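Local coordinates for Ras-related protein Rab-21 (Homo sapiens, PDB 1Z08) that belongs to the Ras family of small GTPases and binds phosphoaminophosphonic acid-guanylate ester and a magnesium ion in its GTPase domain, at residues Ser6-Leu11 / Ala58-Ala63. The protein carries 1 engineered substitution. Numbering follows the deposited sequence.
Sequences SFKVVL and AIWDTA
Ser6-Leu11 and Ala58-Asp61 run as neighbouring parallel strands, their axes 20° apart and 4.7 Å at closest approach. Four backbone hydrogen bonds join them: Ala58 N to Phe7 O, Val9 N to Ala58 O, Trp60 N to Val9 O (2.7 Å) and Leu11 N to Trp60 O. Past the strand end, Thr62 prolongs the pairing with its side chain. Its OG1 donates to Leu11 O at 2.7 Å. Thr62 chi1 of 51° turns OG1 to that carbonyl. Thr62 CG2 lies 4.1 Å from Val10 CG2.

Lys8 and Trp60 carry the contact on one face of the sheet. The extended lysine chain runs over one face of the indole. Lys8 CE is 3.5 Å from Trp60 NE1 and makes a CH-pi contact with the five-membered ring. Lys8 NZ lies 4.5 Å from that ring's centroid, a cation-pi contact displaced toward the rim. The ammonium is also hydrogen-bonded to Arg77 O and Tyr75 O, which probably help hold it over the ring. On the face of Val9 and Ile59, Leu11 CD1 packs on Ile59 CG2 at 3.7 Å.

The pair belongs to the six-stranded sheet of the Ras-family fold, where strand 5-12 lies between 54-61 and 81-87. Phe43 stacks on Trp60. Helix 156-168 covers Phe7 and Val9, while Val23 of helix 19-28 meets Leu11 and Ile59. Asp61 OD2 is hydrogen-bonded to Thr20 OG1, tying the strand end to a magnesium ligand. Thr62 and Ala63 touch phosphoaminophosphonic acid-guanylate ester, so strand 54-61 leads into that ligand's pocket beside helix 19-28.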
ATOM      1  N   SER A   6      13.570   9.457   7.392  1.00 20.36           N
ATOM      2  CA  SER A   6      13.341   8.074   7.786  1.00 19.55           C
ATOM      3  C   SER A   6      11.847   7.876   8.035  1.00 18.70           C
ATOM      4  O   SER A   6      11.270   8.505   8.925  1.00 18.60           O
ATOM      5  CB  SER A   6      14.162   7.727   9.031  1.00 19.68           C
ATOM      6  OG  SER A   6      14.209   6.328   9.246  1.00 20.58           O
ATOM      7  N   PHE A   7      11.221   7.018   7.233  1.00 17.62           N
ATOM      8  CA  PHE A   7       9.777   6.814   7.309  1.00 16.66           C
ATOM      9  C   PHE A   7       9.398   5.352   7.521  1.00 16.00           C
ATOM     10  O   PHE A   7      10.042   4.450   6.985  1.00 15.76           O
ATOM     11  CB  PHE A   7       9.083   7.328   6.041  1.00 16.68           C
ATOM     12  CG  PHE A   7       9.270   8.804   5.785  1.00 16.36           C
ATOM     13  CD1 PHE A   7       9.843   9.241   4.596  1.00 16.27           C
ATOM     14  CD2 PHE A   7       8.858   9.752   6.720  1.00 16.93           C
ATOM     15  CE1 PHE A   7      10.012  10.600   4.338  1.00 16.53           C
ATOM     16  CE2 PHE A   7       9.025  11.117   6.475  1.00 16.79           C
ATOM     17  CZ  PHE A   7       9.601  11.541   5.280  1.00 16.50           C
ATOM     18  N   LYS A   8       8.344   5.137   8.306  1.00 15.38           N
ATOM     19  CA  LYS A   8       7.757   3.812   8.488  1.00 14.95           C
ATOM     20  C   LYS A   8       6.469   3.699   7.678  1.00 14.45           C
ATOM     21  O   LYS A   8       5.565   4.526   7.816  1.00 14.35           O
ATOM     22  CB  LYS A   8       7.476   3.536   9.969  1.00 14.98           C
ATOM     23  CG  LYS A   8       6.750   2.218  10.227  1.00 14.98           C
ATOM     24  CD  LYS A   8       6.605   1.932  11.710  1.00 15.34           C
ATOM     25  CE  LYS A   8       5.857   0.630  11.933  1.00 16.51           C
ATOM     26  NZ  LYS A   8       5.785   0.272  13.377  1.00 17.18           N
ATOM     27  N   VAL A   9       6.402   2.671   6.837  1.00 14.12           N
ATOM     28  CA  VAL A   9       5.252   2.426   5.972  1.00 13.97           C
ATOM     29  C   VAL A   9       4.731   1.008   6.217  1.00 13.65           C
ATOM     30  O   VAL A   9       5.509   0.056   6.273  1.00 13.42           O
ATOM     31  CB  VAL A   9       5.630   2.641   4.473  1.00 14.04           C
ATOM     32  CG1 VAL A   9       4.509   2.207   3.548  1.00 14.77           C
ATOM     33  CG2 VAL A   9       5.990   4.105   4.219  1.00 14.26           C
ATOM     34  N   VAL A  10       3.416   0.879   6.386  1.00 13.27           N
ATOM     35  CA  VAL A  10       2.791  -0.421   6.622  1.00 13.23           C
ATOM     36  C   VAL A  10       1.843  -0.779   5.474  1.00 13.04           C
ATOM     37  O   VAL A  10       1.091   0.069   4.995  1.00 12.97           O
ATOM     38  CB  VAL A  10       2.062  -0.463   8.006  1.00 13.33           C
ATOM     39  CG1 VAL A  10       0.950   0.582   8.092  1.00 13.50           C
ATOM     40  CG2 VAL A  10       1.527  -1.855   8.312  1.00 14.16           C
ATOM     41  N   LEU A  11       1.911  -2.027   5.024  1.00 12.98           N
ATOM     42  CA  LEU A  11       0.959  -2.543   4.044  1.00 13.25           C
ATOM     43  C   LEU A  11      -0.133  -3.334   4.754  1.00 13.47           C
ATOM     44  O   LEU A  11       0.144  -4.196   5.595  1.00 13.20           O
ATOM     45  CB  LEU A  11       1.659  -3.401   2.982  1.00 13.36           C
ATOM     46  CG  LEU A  11       2.323  -2.636   1.829  1.00 13.65           C
ATOM     47  CD1 LEU A  11       3.718  -2.146   2.206  1.00 13.77           C
ATOM     48  CD2 LEU A  11       2.385  -3.493   0.578  1.00 14.95           C
ATOM     49  N   ALA A  58      11.231   2.066   6.024  1.00 15.25           N
ATOM     50  CA  ALA A  58      10.994   0.811   6.720  1.00 14.45           C
ATOM     51  C   ALA A  58       9.638   0.307   6.251  1.00 13.97           C
ATOM     52  O   ALA A  58       8.596   0.804   6.687  1.00 13.87           O
ATOM     53  CB  ALA A  58      11.004   1.018   8.227  1.00 14.34           C
ATOM     54  N   ILE A  59       9.664  -0.662   5.342  1.00 13.29           N
ATOM     55  CA  ILE A  59       8.449  -1.159   4.705  1.00 12.93           C
ATOM     56  C   ILE A  59       7.976  -2.423   5.412  1.00 12.80           C
ATOM     57  O   ILE A  59       8.600  -3.483   5.295  1.00 12.48           O
ATOM     58  CB  ILE A  59       8.660  -1.430   3.190  1.00 12.87           C
ATOM     59  CG1 ILE A  59       9.123  -0.151   2.472  1.00 12.86           C
ATOM     60  CG2 ILE A  59       7.378  -1.988   2.555  1.00 12.97           C
ATOM     61  CD1 ILE A  59       9.585  -0.370   1.038  1.00 12.60           C
ATOM     62  N   TRP A  60       6.869  -2.293   6.138  1.00 12.78           N
ATOM     63  CA  TRP A  60       6.298  -3.389   6.911  1.00 12.93           C
ATOM     64  C   TRP A  60       5.259  -4.170   6.122  1.00 13.39           C
ATOM     65  O   TRP A  60       4.347  -3.583   5.538  1.00 13.43           O
ATOM     66  CB  TRP A  60       5.661  -2.860   8.195  1.00 13.04           C
ATOM     67  CG  TRP A  60       6.647  -2.560   9.266  1.00 12.60           C
ATOM     68  CD1 TRP A  60       7.418  -1.440   9.379  1.00 12.74           C
ATOM     69  CD2 TRP A  60       6.978  -3.394  10.382  1.00 12.64           C
ATOM     70  NE1 TRP A  60       8.214  -1.525  10.498  1.00 12.70           N
ATOM     71  CE2 TRP A  60       7.962  -2.713  11.134  1.00 12.59           C
ATOM     72  CE3 TRP A  60       6.545  -4.654  10.817  1.00 12.17           C
ATOM     73  CZ2 TRP A  60       8.518  -3.249  12.303  1.00 13.22           C
ATOM     74  CZ3 TRP A  60       7.094  -5.186  11.981  1.00 12.91           C
ATOM     75  CH2 TRP A  60       8.074  -4.483  12.709  1.00 12.54           C
ATOM     76  N   ASP A  61       5.423  -5.493   6.116  1.00 13.50           N
ATOM     77  CA  ASP A  61       4.465  -6.432   5.535  1.00 14.10           C
ATOM     78  C   ASP A  61       3.696  -7.094   6.681  1.00 14.56           C
ATOM     79  O   ASP A  61       4.241  -7.262   7.774  1.00 14.28           O
ATOM     80  CB  ASP A  61       5.209  -7.492   4.720  1.00 13.84           C
ATOM     81  CG  ASP A  61       4.319  -8.207   3.706  1.00 13.87           C
ATOM     82  OD1 ASP A  61       3.105  -7.919   3.625  1.00 13.55           O
ATOM     83  OD2 ASP A  61       4.857  -9.067   2.980  1.00 12.48           O
ATOM     84  N   THR A  62       2.441  -7.463   6.431  1.00 15.20           N
ATOM     85  CA  THR A  62       1.578  -8.064   7.460  1.00 16.25           C
ATOM     86  C   THR A  62       0.903  -9.350   6.988  1.00 16.63           C
ATOM     87  O   THR A  62       0.800  -9.604   5.789  1.00 16.80           O
ATOM     88  CB  THR A  62       0.458  -7.091   7.925  1.00 16.24           C
ATOM     89  OG1 THR A  62      -0.243  -6.573   6.785  1.00 16.97           O
ATOM     90  CG2 THR A  62       1.024  -5.941   8.743  1.00 16.66           C
ATOM     91  N   ALA A  63       0.447 -10.158   7.942  1.00 17.44           N
ATOM     92  CA  ALA A  63      -0.381 -11.319   7.644  1.00 18.39           C
ATOM     93  C   ALA A  63      -1.812 -10.847   7.394  1.00 19.09           C
ATOM     94  O   ALA A  63      -2.454 -10.304   8.293  1.00 19.13           O
ATOM     95  CB  ALA A  63      -0.337 -12.313   8.798  1.00 18.36           C
TER